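Card1 endonuclease domain-containing protein (PDB 1XMX) is of unknown function but carries a Card1-like endonuclease domain of the PDDEXK clan and probably binds nucleic acid. Local coordinates at residues N121-C126 against V300-H305; V138-T143 against M269-D274; D11-R16 against G333-R338; N92-L97 against I115-P120; I142-Y147 against D295-V300. All blocks are in the same frame, centred on the assembly; numbering follows the deposited sequence.

Interaction 1. Residues N121-C126 against V300-H305; sequences NSDCLC and VNNKLH
Asn301, Asn302 and Lys303 of the type I' turn Val300-Lys303 reach across to Asn121, Ser122 and Asp123 in the loop ahead of strand 124-129, and almost everything between them is polar. The charged group comes first: Lys303 NZ, at the end of an extended chain, donates to Asn121 O at 2.8 Å, with a C=O...N angle of 125°. A water that donates to Asn121 OD1 is also held weakly by this ammonium group, while Asn121 ND2 bonds to Glu119. Two hydrogen bonds from side-chain amides follow. Asn302 ND2 meets Asp123 OD2 at 2.7 Å on the syn side of the carboxylate, the two side chains crossing at about a right angle. The second is weak, from Asn301 ND2 to Ser122 O at 3.3 Å; the same nitrogen has a stronger partner in Ala382 O. Asp123 CG lies anti to the backbone N (chi1 -151°), which carries the carboxylate past the Asn301 amide, the planes 85° apart; OD2 and Asn301 OD1, 3.3 Å apart, are both acceptors and not bonded. Ala382 O also accepts from Lys303 NZ, and Gln139 O from Asn302 ND2. The buried turn's amide and ammonium donors are thus matched by two loop carbonyls and a carboxylate, which would probably favour an ionised Asp123.

Interaction 2. Residues V138-T143 against M269-D274; sequences VQDRIT and MPTIQD
Gln273 inserts its side chain between Asp140 and Ile142, where the loop between strand 136-137 and helix 144-150 meets the start of strand 272-276. Its CG sits between its own backbone N and carbonyl carbon (chi1 72°), and the chain then runs out extended, so that the terminal amide arrives beside the loop backbone. There NE2 donates to Ile142 O at 3.0 Å; the donor lies in the carbonyl plane, on a lone pair, although the acceptor is 24° out of the glutamine amide plane. OE1 rests 3.3 Å from Asp140 CB and takes its hydrogen bond from Asn302 N, so both ends of the amide are used and its rotation is fixed. Asp140 crosses Gln273 at about a right angle, and with CG beside the backbone N (chi1 -63°) its OD2 comes within 3.5 Å of Thr271 CA and accepts from a water that bonds weakly to Pro270 O. Another water joins Arg141 O and Gln273 O. Asp274 OD2 approaches Thr143 CB at 3.4 Å and accepts from Ile144 N of helix 144-150. Gln273 and Asp274 form a classic beta bulge opposite Val299, turning both toward the loop. An amide with donor and acceptor both engaged, with two water bridges elsewhere in the contact, implies a directional, partly hydrated join.

Interaction 3. Residues D11-R16 against G333-R338; sequences DQDPVR and GGLQAR
Asp13 and Gly334 bring the two backbones closest, with CA atoms 5.7 Å apart. Asp13 lies just before helix 15-22, whereas Gly334 has left helix 321-333 with a positive phi of 71°. That glycine faces the aspartate with its CA 3.6 Å from Asp13 OD2, and a backbone bond from Ala337 N to Gly334 O closes the bend behind it. The side chain of Asp13 supplies the direct link. Its CG stands opposite the backbone N (chi1 -179°), which projects the carboxylate straight at the bend; OD2 accepts from Leu335 N at 2.8 Å, nearly along its own C-O axis, with 161° at the hydrogen. Leu335 CB packs against the same oxygen at 3.6 Å. A water accepts from Gln336 N and lies 2.7 Å from both Asp13 OD2 and Gly333 O. Gln336, bent at chi2, turns OE1 toward the Arg16 side chain without a close approach, and the Arg16 guanidinium instead bonds to Val118 O. In the fold, this small surface contact joins the approach to helix 15-22 to the link between helix 321-333 and strand 338-343, with Phe151 beside Asp13, Pro120 against Gln336, and Tyr147 of helix 144-150 touching Val15.

Interaction 4. Residues N92-L97 against I115-P120; sequences NASCGL and IFVVEP
Phe116 and Asn92, with the largest buried areas, lie in register on neighbouring parallel strands. The Phe116 ring swings back under its partner because CG takes the position between the backbone N and carbonyl carbon (chi1 69°). Asn92 CA then sits over one ring face, 3.9 Å from the centroid and 16° off the normal, a CH-pi contact. The Asn92 amide is inclined to the ring, and its CG comes 3.3 Å from Phe116 CE1. On the backbone, Ala93 N donates to Phe116 O at 2.8 Å. Strands 88-92 and 115-118 are joined by helix 98-110 in a beta-alpha-beta crossover, and the segment 92-97 is the loop that leaves the first strand for that helix. Ser94, the third main contributor, takes over where strand pairing stops: its OG accepts from Val118 N at 2.8 Å with a nearly straight angle of 175°. The same hydroxyl donates to Asn92 OD1 at 2.6 Å. Ser94 N also reaches that oxygen, in the carbonyl plane, and completes an Asx turn, so OD1 is gripped by two donors. Asn92 ND2 bonds to Arg16 O of helix 15-22. On the other side of the strand, Ala93 CB packs 3.6 Å from Val117 CG2 and also against Ile115 CG2.

Interaction 5. Residues I142-Y147 against D295-V300; sequences ITIADY and DVATVV
Val299 places CG1 anti to its backbone N (chi1 -179°) and CG2 beside that N, a fork whose two methyls meet Ile142, Ile144 and Tyr147. Ile144 answers with CG1 beside its own backbone N (chi1 -61°) and an extended second torsion (chi2 155°), which sends CD1 along the strand toward Ala297. The motif is the first turn of a helix packed on a beta-sheet: helix 144-150 starts against strand 288-300 of the mixed sheet in the Card1-like endonuclease region. A capping box secures that start. Thr143 OG1 accepts from Asp146 N at 3.1 Å, and Asp146 OD2 in turn accepts a weak bond from Thr143 N while forming a salt bridge with Arg53. Across the interface the contacts are apolar. Ile144 and Val299 slide past each other in opposite directions, with Ile144 CG1 3.8 Å from Val299 CG2. That same methyl lies 3.9 Å from Tyr147 CD2, approaching the ring obliquely, while Val299 CG1 is 4.0 Å from Tyr147 CE2. Ile142 CG2 adds a looser touch on Val299 CG1. Both Ala297 and Val299 direct their side chains to the helix, whereas Thr298 between them points away, as expected for a strand. The phenol oxygen of Tyr147 reaches beyond this packing to bond with Asn302 O. At the opposite end of the contact, Ile144 CD1 lies 3.3 Å from Ala297 O.

Interactions 1, 2 and 5 cluster where the two large mixed sheets approach, with centres 9 to 13 Å apart. Interactions 2 and 5 share Ile142 and Thr143, interactions 1 and 5 share Val300, and Asn302 of interaction 1 bonds to Gln273 and Gln139 of interaction 2. Interaction 3 lies about 10 Å from interaction 1, centre to centre, and ties helix 15-22 to the link before strand 338-343. Interaction 4, within the N-terminal sheet, closes first along the chain, its centre about 22 Å from that of interaction 5; its strand 115-118 pairs with strand 124-129 of interaction 1. Interactions 1, 2, 3 and 5 thus join the N-terminal part of the chain (residues 11 to 147) to the Card1-like endonuclease region.

Interaction 1. Residues N121-C126 against V300-H305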
# COMPACT_ATOMS: atom_id res chain seq x y z
N ASN A 121 3.04 -15.79 0.92
CA ASN A 121 1.63 -15.80 0.53
C ASN A 121 0.67 -15.91 1.74
O ASN A 121 -0.28 -15.09 1.89
CB ASN A 121 1.42 -16.84 -0.60
CG ASN A 121 2.38 -16.56 -1.80
OD1 ASN A 121 2.15 -15.66 -2.62
ND2 ASN A 121 3.49 -17.28 -1.85
N SER A 122 0.95 -16.84 2.65
CA SER A 122 0.02 -17.10 3.75
C SER A 122 0.24 -16.10 4.85
O SER A 122 -0.71 -15.76 5.60
CB SER A 122 0.19 -18.52 4.26
OG SER A 122 1.52 -18.67 4.73
N ASP A 123 1.47 -15.60 4.90
CA ASP A 123 2.07 -14.84 6.01
C ASP A 123 2.29 -15.67 7.29
O ASP A 123 2.43 -15.11 8.36
CB ASP A 123 1.32 -13.48 6.28
CG ASP A 123 2.22 -12.40 6.87
OD1 ASP A 123 3.45 -12.20 6.46
OD2 ASP A 123 1.75 -11.70 7.74
N CYS A 124 2.34 -17.01 7.18
CA CYS A 124 2.60 -17.87 8.37
C CYS A 124 4.08 -17.92 8.64
O CYS A 124 4.86 -18.14 7.72
CB CYS A 124 2.15 -19.31 8.16
SG CYS A 124 0.40 -19.50 7.79
N LEU A 125 4.45 -17.75 9.91
CA LEU A 125 5.81 -18.04 10.32
C LEU A 125 5.90 -19.54 10.59
O LEU A 125 5.18 -20.07 11.43
CB LEU A 125 6.12 -17.30 11.59
CG LEU A 125 7.55 -17.34 12.08
CD1 LEU A 125 7.82 -16.05 12.88
CD2 LEU A 125 7.76 -18.62 12.88
N CYS A 126 6.84 -20.19 9.90
CA CYS A 126 6.94 -21.63 9.80
C CYS A 126 8.29 -22.01 10.38
O CYS A 126 9.32 -21.43 9.97
CB CYS A 126 6.93 -22.05 8.33
SG CYS A 126 5.40 -21.64 7.37
N VAL A 300 -2.46 -4.85 4.09
CA VAL A 300 -3.35 -5.91 4.47
C VAL A 300 -2.54 -7.18 4.54
O VAL A 300 -1.89 -7.52 3.57
CB VAL A 300 -4.44 -6.14 3.39
CG1 VAL A 300 -5.45 -7.16 3.87
CG2 VAL A 300 -5.08 -4.75 2.98
N ASN A 301 -2.62 -7.89 5.67
CA ASN A 301 -1.83 -9.07 5.89
C ASN A 301 -0.36 -8.81 5.56
O ASN A 301 0.29 -9.63 4.88
CB ASN A 301 -2.37 -10.31 5.17
CG ASN A 301 -1.74 -11.61 5.73
OD1 ASN A 301 -1.42 -11.67 6.88
ND2 ASN A 301 -1.59 -12.62 4.90
N ASN A 302 0.12 -7.65 6.02
CA ASN A 302 1.50 -7.24 5.83
C ASN A 302 1.93 -7.07 4.35
O ASN A 302 3.12 -6.99 4.09
CB ASN A 302 2.47 -8.19 6.55
CG ASN A 302 2.36 -8.10 8.05
OD1 ASN A 302 2.35 -7.00 8.63
ND2 ASN A 302 2.25 -9.26 8.71
N LYS A 303 0.95 -7.03 3.41
CA LYS A 303 1.20 -6.74 1.98
C LYS A 303 0.62 -5.34 1.58
O LYS A 303 -0.56 -5.03 1.86
CB LYS A 303 0.52 -7.79 1.14
CG LYS A 303 0.83 -9.17 1.53
CD LYS A 303 0.02 -10.19 0.74
CE LYS A 303 0.25 -11.54 1.38
NZ LYS A 303 -0.46 -12.56 0.66
N LEU A 304 1.43 -4.53 0.89
CA LEU A 304 0.98 -3.17 0.44
C LEU A 304 -0.07 -3.33 -0.63
O LEU A 304 0.16 -4.08 -1.59
CB LEU A 304 2.14 -2.35 -0.11
CG LEU A 304 1.81 -0.90 -0.50
CD1 LEU A 304 1.55 -0.00 0.76
CD2 LEU A 304 2.88 -0.33 -1.39
N HIS A 305 -1.23 -2.71 -0.44
CA HIS A 305 -2.32 -2.71 -1.44
C HIS A 305 -2.59 -1.26 -1.87
O HIS A 305 -2.94 -0.41 -1.03
CB HIS A 305 -3.62 -3.22 -0.85
CG HIS A 305 -3.68 -4.71 -0.75
ND1 HIS A 305 -2.77 -5.45 -0.02
CD2 HIS A 305 -4.51 -5.60 -1.33
CE1 HIS A 305 -3.06 -6.73 -0.14
NE2 HIS A 305 -4.13 -6.85 -0.92
O HOH W 1 1.65 -12.96 -1.89

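Interaction 2. Residues V138-T143 against M269-D274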
# COMPACT_ATOMS: atom_id res chain seq x y z
N VAL A 138 1.82 -14.30 11.30
CA VAL A 138 2.46 -13.06 11.75
C VAL A 138 1.47 -11.93 11.96
O VAL A 138 0.59 -11.74 11.13
CB VAL A 138 3.52 -12.62 10.75
CG1 VAL A 138 4.17 -11.29 11.21
CG2 VAL A 138 4.59 -13.78 10.61
N GLN A 139 1.57 -11.19 13.07
CA GLN A 139 0.56 -10.15 13.31
C GLN A 139 0.76 -9.08 12.25
O GLN A 139 1.83 -9.01 11.64
CB GLN A 139 0.75 -9.54 14.69
CG GLN A 139 0.45 -10.53 15.80
CD GLN A 139 0.51 -9.89 17.16
OE1 GLN A 139 1.07 -8.82 17.32
NE2 GLN A 139 -0.13 -10.52 18.13
N ASP A 140 -0.24 -8.20 12.12
CA ASP A 140 -0.32 -7.19 11.09
C ASP A 140 -0.11 -5.83 11.72
O ASP A 140 -1.05 -5.21 12.18
CB ASP A 140 -1.71 -7.29 10.43
CG ASP A 140 -1.90 -8.64 9.72
OD1 ASP A 140 -0.89 -9.08 9.19
OD2 ASP A 140 -3.02 -9.25 9.73
N ARG A 141 1.13 -5.35 11.73
CA ARG A 141 1.55 -4.18 12.50
C ARG A 141 2.23 -3.09 11.67
O ARG A 141 2.09 -1.91 11.95
CB ARG A 141 2.56 -4.60 13.58
CG ARG A 141 2.02 -5.62 14.62
CD ARG A 141 0.88 -5.07 15.37
NE ARG A 141 0.46 -6.04 16.38
CZ ARG A 141 -0.58 -5.87 17.18
NH1 ARG A 141 -1.33 -4.79 17.08
NH2 ARG A 141 -0.86 -6.81 18.10
N ILE A 142 3.02 -3.49 10.69
CA ILE A 142 3.71 -2.54 9.81
C ILE A 142 2.74 -1.57 9.13
O ILE A 142 1.60 -1.93 8.78
CB ILE A 142 4.63 -3.30 8.79
CG1 ILE A 142 5.79 -2.42 8.30
CG2 ILE A 142 3.83 -3.95 7.63
CD1 ILE A 142 6.37 -2.96 7.06
N THR A 143 3.16 -0.30 9.00
CA THR A 143 2.33 0.71 8.38
C THR A 143 2.75 0.98 6.95
O THR A 143 3.80 0.54 6.53
CB THR A 143 2.47 2.02 9.12
OG1 THR A 143 3.85 2.42 9.03
CG2 THR A 143 2.05 1.84 10.55
N MET A 269 -12.52 -6.56 9.47
CA MET A 269 -11.42 -7.29 8.83
C MET A 269 -10.16 -6.76 9.44
O MET A 269 -9.56 -5.86 8.86
CB MET A 269 -11.29 -6.95 7.31
CG MET A 269 -11.97 -7.91 6.29
SD MET A 269 -11.33 -7.99 4.59
CE MET A 269 -9.78 -8.51 5.01
N PRO A 270 -9.76 -7.26 10.62
CA PRO A 270 -8.48 -6.77 11.23
C PRO A 270 -7.21 -6.96 10.40
O PRO A 270 -6.22 -6.34 10.73
CB PRO A 270 -8.36 -7.56 12.56
CG PRO A 270 -9.27 -8.76 12.41
CD PRO A 270 -10.42 -8.27 11.45
N THR A 271 -7.22 -7.77 9.34
CA THR A 271 -6.03 -7.87 8.46
C THR A 271 -5.74 -6.55 7.74
O THR A 271 -4.68 -6.36 7.24
CB THR A 271 -6.14 -9.02 7.41
OG1 THR A 271 -7.37 -8.87 6.66
CG2 THR A 271 -6.12 -10.40 8.07
N ILE A 272 -6.69 -5.62 7.69
CA ILE A 272 -6.42 -4.32 7.06
C ILE A 272 -5.85 -3.49 8.18
O ILE A 272 -6.57 -3.04 9.05
CB ILE A 272 -7.70 -3.66 6.50
CG1 ILE A 272 -8.41 -4.61 5.52
CG2 ILE A 272 -7.38 -2.31 5.85
CD1 ILE A 272 -9.75 -4.16 5.07
N GLN A 273 -4.56 -3.28 8.17
CA GLN A 273 -3.88 -2.86 9.36
C GLN A 273 -3.54 -1.37 9.23
O GLN A 273 -3.19 -0.74 10.21
CB GLN A 273 -2.66 -3.77 9.51
CG GLN A 273 -1.56 -3.48 8.48
CD GLN A 273 -0.74 -4.68 8.19
OE1 GLN A 273 -1.25 -5.64 7.63
NE2 GLN A 273 0.50 -4.67 8.61
N ASP A 274 -3.68 -0.81 8.03
CA ASP A 274 -3.39 0.61 7.77
C ASP A 274 -4.10 1.12 6.49
O ASP A 274 -4.32 0.37 5.57
CB ASP A 274 -1.88 0.90 7.71
CG ASP A 274 -1.57 2.40 7.93
OD1 ASP A 274 -2.46 3.11 8.45
OD2 ASP A 274 -0.49 2.89 7.61
O HOH W 2 -4.57 -8.53 11.72
O HOH W 3 -0.44 -0.33 11.20

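Interaction 3. Residues D11-R16 against G333-R338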
# COMPACT_ATOMS: atom_id res chain seq x y z
N ASP A 11 17.77 -8.71 1.46
CA ASP A 11 17.63 -8.73 0.02
C ASP A 11 16.84 -7.51 -0.46
O ASP A 11 16.66 -6.59 0.32
CB ASP A 11 17.12 -10.08 -0.52
CG ASP A 11 15.66 -10.37 -0.19
OD1 ASP A 11 14.94 -9.45 0.26
OD2 ASP A 11 15.24 -11.53 -0.39
N GLN A 12 16.41 -7.48 -1.73
CA GLN A 12 15.71 -6.34 -2.27
C GLN A 12 14.25 -6.30 -1.82
O GLN A 12 13.61 -5.29 -1.91
CB GLN A 12 15.81 -6.29 -3.78
CG GLN A 12 17.24 -6.49 -4.30
CD GLN A 12 18.27 -5.40 -3.89
OE1 GLN A 12 18.15 -4.24 -4.32
NE2 GLN A 12 19.32 -5.80 -3.09
N ASP A 13 13.73 -7.40 -1.30
CA ASP A 13 12.42 -7.31 -0.64
C ASP A 13 12.44 -7.87 0.79
O ASP A 13 12.06 -9.01 0.99
CB ASP A 13 11.38 -8.03 -1.53
CG ASP A 13 10.02 -7.97 -0.98
OD1 ASP A 13 9.79 -7.62 0.21
OD2 ASP A 13 9.14 -8.30 -1.73
N PRO A 14 12.93 -7.10 1.78
CA PRO A 14 13.19 -7.63 3.11
C PRO A 14 12.11 -7.38 4.14
O PRO A 14 12.39 -7.43 5.32
CB PRO A 14 14.42 -6.85 3.53
CG PRO A 14 14.25 -5.50 2.85
CD PRO A 14 13.35 -5.69 1.68
N VAL A 15 10.88 -7.17 3.72
CA VAL A 15 9.80 -6.92 4.67
C VAL A 15 9.58 -8.02 5.71
O VAL A 15 9.21 -7.75 6.83
CB VAL A 15 8.47 -6.75 3.91
CG1 VAL A 15 7.31 -6.61 4.90
CG2 VAL A 15 8.54 -5.50 3.03
N ARG A 16 9.78 -9.26 5.33
CA ARG A 16 9.52 -10.38 6.21
C ARG A 16 10.65 -10.55 7.26
O ARG A 16 10.53 -11.39 8.13
CB ARG A 16 9.32 -11.67 5.38
CG ARG A 16 7.94 -11.74 4.71
CD ARG A 16 7.95 -12.92 3.78
NE ARG A 16 8.92 -12.71 2.70
CZ ARG A 16 9.61 -13.69 2.13
NH1 ARG A 16 9.44 -14.94 2.54
NH2 ARG A 16 10.49 -13.40 1.18
N GLY A 333 6.26 -1.77 -2.91
CA GLY A 333 5.94 -2.79 -1.94
C GLY A 333 6.48 -4.15 -2.27
O GLY A 333 6.12 -5.13 -1.61
N GLY A 334 7.25 -4.24 -3.35
CA GLY A 334 7.94 -5.47 -3.66
C GLY A 334 7.03 -6.55 -4.11
O GLY A 334 5.95 -6.28 -4.62
N LEU A 335 7.46 -7.79 -3.92
CA LEU A 335 6.85 -8.91 -4.62
C LEU A 335 5.45 -9.29 -4.16
O LEU A 335 4.68 -9.88 -4.92
CB LEU A 335 7.72 -10.16 -4.51
CG LEU A 335 9.13 -10.20 -5.10
CD1 LEU A 335 9.71 -11.64 -5.00
CD2 LEU A 335 9.03 -9.78 -6.53
N GLN A 336 5.11 -8.97 -2.93
CA GLN A 336 3.81 -9.33 -2.39
C GLN A 336 2.81 -8.18 -2.58
O GLN A 336 1.62 -8.31 -2.22
CB GLN A 336 3.93 -9.61 -0.88
CG GLN A 336 4.27 -11.06 -0.44
CD GLN A 336 5.49 -11.56 -1.11
OE1 GLN A 336 6.62 -11.13 -0.80
NE2 GLN A 336 5.29 -12.46 -2.07
N ALA A 337 3.27 -7.02 -3.07
CA ALA A 337 2.33 -5.89 -3.18
C ALA A 337 1.22 -6.13 -4.24
O ALA A 337 1.38 -6.88 -5.23
CB ALA A 337 3.02 -4.56 -3.37
N ARG A 338 0.06 -5.56 -3.99
CA ARG A 338 -1.09 -5.74 -4.89
C ARG A 338 -1.69 -4.39 -5.27
O ARG A 338 -1.65 -3.46 -4.49
CB ARG A 338 -2.14 -6.61 -4.23
CG ARG A 338 -1.78 -8.06 -4.47
CD ARG A 338 -2.30 -9.12 -3.52
NE ARG A 338 -3.54 -8.84 -2.82
CZ ARG A 338 -4.78 -9.20 -3.19
NH1 ARG A 338 -5.05 -9.84 -4.34
NH2 ARG A 338 -5.75 -8.87 -2.40
O HOH W 4 6.79 -7.53 -0.66
O HOH W 5 7.07 -9.01 1.75

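Interaction 4. Residues N92-L97 against I115-P120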
# COMPACT_ATOMS: atom_id res chain seq x y z
N ASN A 92 15.99 -16.07 10.91
CA ASN A 92 14.91 -15.78 10.01
C ASN A 92 15.42 -16.00 8.56
O ASN A 92 16.20 -15.20 8.03
CB ASN A 92 14.46 -14.34 10.18
CG ASN A 92 13.25 -13.98 9.27
OD1 ASN A 92 13.02 -14.63 8.22
ND2 ASN A 92 12.51 -12.93 9.66
N ALA A 93 15.02 -17.11 7.98
CA ALA A 93 15.43 -17.52 6.66
C ALA A 93 14.43 -17.07 5.59
O ALA A 93 14.39 -17.68 4.52
CB ALA A 93 15.54 -19.07 6.63
N SER A 94 13.64 -16.05 5.86
CA SER A 94 12.62 -15.59 4.92
C SER A 94 13.22 -14.93 3.63
O SER A 94 12.58 -14.92 2.56
CB SER A 94 11.67 -14.57 5.60
OG SER A 94 11.02 -15.15 6.72
N CYS A 95 14.40 -14.33 3.76
CA CYS A 95 14.90 -13.48 2.71
C CYS A 95 16.34 -13.86 2.34
O CYS A 95 17.02 -14.55 3.09
CB CYS A 95 14.88 -12.02 3.18
SG CYS A 95 13.23 -11.43 3.58
N GLY A 96 16.79 -13.39 1.19
CA GLY A 96 18.19 -13.48 0.81
C GLY A 96 18.39 -14.36 -0.40
O GLY A 96 17.67 -15.37 -0.61
N LEU A 97 19.39 -14.03 -1.19
CA LEU A 97 19.79 -14.92 -2.32
C LEU A 97 20.09 -16.36 -1.84
O LEU A 97 20.61 -16.57 -0.72
CB LEU A 97 20.98 -14.32 -3.09
CG LEU A 97 20.74 -13.03 -3.91
CD1 LEU A 97 22.06 -12.43 -4.45
CD2 LEU A 97 19.74 -13.16 -5.07
N ILE A 115 15.28 -22.04 13.42
CA ILE A 115 15.24 -21.43 12.09
C ILE A 115 13.80 -21.39 11.61
O ILE A 115 13.10 -22.40 11.68
CB ILE A 115 16.08 -22.24 11.03
CG1 ILE A 115 17.58 -22.32 11.43
CG2 ILE A 115 15.97 -21.56 9.66
CD1 ILE A 115 18.34 -23.50 10.80
N PHE A 116 13.34 -20.24 11.13
CA PHE A 116 11.97 -20.12 10.66
C PHE A 116 11.94 -19.33 9.37
O PHE A 116 12.92 -18.62 9.05
CB PHE A 116 11.09 -19.43 11.71
CG PHE A 116 11.41 -17.96 11.92
CD1 PHE A 116 10.90 -16.99 11.04
CD2 PHE A 116 12.21 -17.55 12.96
CE1 PHE A 116 11.15 -15.64 11.21
CE2 PHE A 116 12.47 -16.19 13.14
CZ PHE A 116 11.92 -15.22 12.29
N VAL A 117 10.82 -19.46 8.65
CA VAL A 117 10.51 -18.73 7.42
C VAL A 117 9.07 -18.23 7.48
O VAL A 117 8.19 -18.95 7.89
CB VAL A 117 10.66 -19.60 6.16
CG1 VAL A 117 10.14 -18.86 4.93
CG2 VAL A 117 12.15 -19.94 5.88
N VAL A 118 8.87 -16.97 7.09
CA VAL A 118 7.52 -16.42 6.80
C VAL A 118 7.17 -16.69 5.34
O VAL A 118 7.78 -16.16 4.41
CB VAL A 118 7.50 -14.93 6.98
CG1 VAL A 118 6.04 -14.38 6.78
CG2 VAL A 118 8.08 -14.56 8.37
N GLU A 119 6.22 -17.57 5.15
CA GLU A 119 5.79 -17.87 3.83
C GLU A 119 5.08 -16.59 3.31
O GLU A 119 4.19 -16.04 3.97
CB GLU A 119 4.88 -19.11 3.90
CG GLU A 119 4.69 -19.77 2.54
CD GLU A 119 3.62 -19.11 1.68
OE1 GLU A 119 2.47 -19.05 2.19
OE2 GLU A 119 3.90 -18.80 0.46
N PRO A 120 5.52 -16.08 2.16
CA PRO A 120 5.08 -14.73 1.83
C PRO A 120 3.58 -14.70 1.45
O PRO A 120 2.91 -13.69 1.65
CB PRO A 120 5.99 -14.34 0.62
CG PRO A 120 6.33 -15.72 -0.06
CD PRO A 120 6.45 -16.65 1.15

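Interaction 5. Residues I142-Y147 against D295-V300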
# COMPACT_ATOMS: atom_id res chain seq x y z
N ILE A 142 3.02 -3.49 10.69
CA ILE A 142 3.71 -2.54 9.81
C ILE A 142 2.74 -1.57 9.13
O ILE A 142 1.60 -1.93 8.78
CB ILE A 142 4.63 -3.30 8.79
CG1 ILE A 142 5.79 -2.42 8.30
CG2 ILE A 142 3.83 -3.95 7.63
CD1 ILE A 142 6.37 -2.96 7.06
N THR A 143 3.16 -0.30 9.00
CA THR A 143 2.33 0.71 8.38
C THR A 143 2.75 0.98 6.95
O THR A 143 3.80 0.54 6.53
CB THR A 143 2.47 2.02 9.12
OG1 THR A 143 3.85 2.42 9.03
CG2 THR A 143 2.05 1.84 10.55
N ILE A 144 1.92 1.71 6.22
CA ILE A 144 2.27 2.26 4.87
C ILE A 144 3.57 3.07 4.90
O ILE A 144 4.41 2.95 4.00
CB ILE A 144 1.14 3.19 4.32
CG1 ILE A 144 -0.16 2.41 4.16
CG2 ILE A 144 1.58 3.89 2.96
CD1 ILE A 144 -1.44 3.22 4.21
N ALA A 145 3.72 3.89 5.93
CA ALA A 145 4.88 4.76 6.07
C ALA A 145 6.13 3.95 6.14
O ALA A 145 7.14 4.28 5.50
CB ALA A 145 4.73 5.60 7.28
N ASP A 146 6.05 2.87 6.92
CA ASP A 146 7.18 1.94 7.13
C ASP A 146 7.49 1.23 5.87
O ASP A 146 8.69 1.01 5.55
CB ASP A 146 6.78 0.88 8.11
CG ASP A 146 6.85 1.36 9.50
OD1 ASP A 146 7.55 2.40 9.71
OD2 ASP A 146 6.20 0.70 10.36
N TYR A 147 6.42 0.85 5.17
CA TYR A 147 6.57 0.16 3.89
C TYR A 147 7.30 1.02 2.90
O TYR A 147 8.21 0.54 2.22
CB TYR A 147 5.20 -0.17 3.30
CG TYR A 147 5.07 -1.65 3.06
CD1 TYR A 147 5.69 -2.25 1.98
CD2 TYR A 147 4.37 -2.47 3.95
CE1 TYR A 147 5.59 -3.62 1.77
CE2 TYR A 147 4.26 -3.85 3.74
CZ TYR A 147 4.86 -4.40 2.64
OH TYR A 147 4.77 -5.74 2.41
N ASP A 295 -3.85 7.09 -4.50
CA ASP A 295 -5.20 7.55 -4.23
C ASP A 295 -5.73 6.97 -2.90
O ASP A 295 -6.09 7.72 -1.99
CB ASP A 295 -6.14 7.31 -5.43
CG ASP A 295 -5.71 8.08 -6.68
OD1 ASP A 295 -4.98 9.10 -6.55
OD2 ASP A 295 -6.07 7.68 -7.81
N VAL A 296 -5.75 5.65 -2.79
CA VAL A 296 -6.01 4.98 -1.51
C VAL A 296 -4.94 3.93 -1.38
O VAL A 296 -4.73 3.12 -2.30
CB VAL A 296 -7.42 4.32 -1.43
CG1 VAL A 296 -7.69 3.70 0.01
CG2 VAL A 296 -8.49 5.31 -1.82
N ALA A 297 -4.22 3.99 -0.28
CA ALA A 297 -3.20 3.00 0.02
C ALA A 297 -3.61 2.26 1.29
O ALA A 297 -4.07 2.89 2.24
CB ALA A 297 -1.86 3.67 0.26
N THR A 298 -3.43 0.93 1.29
CA THR A 298 -3.59 0.10 2.50
C THR A 298 -2.42 -0.87 2.69
O THR A 298 -1.65 -1.12 1.76
CB THR A 298 -4.88 -0.74 2.50
OG1 THR A 298 -4.85 -1.62 1.38
CG2 THR A 298 -6.09 0.12 2.35
N VAL A 299 -2.27 -1.38 3.90
CA VAL A 299 -1.50 -2.60 4.10
C VAL A 299 -2.51 -3.63 4.64
O VAL A 299 -3.28 -3.33 5.58
CB VAL A 299 -0.28 -2.42 5.09
CG1 VAL A 299 0.53 -3.74 5.24
CG2 VAL A 299 0.66 -1.32 4.61
N VAL A 300 -2.46 -4.85 4.09
CA VAL A 300 -3.35 -5.91 4.47
C VAL A 300 -2.54 -7.18 4.54
O VAL A 300 -1.89 -7.52 3.57
CB VAL A 300 -4.44 -6.14 3.39
CG1 VAL A 300 -5.45 -7.16 3.87
CG2 VAL A 300 -5.08 -4.75 2.98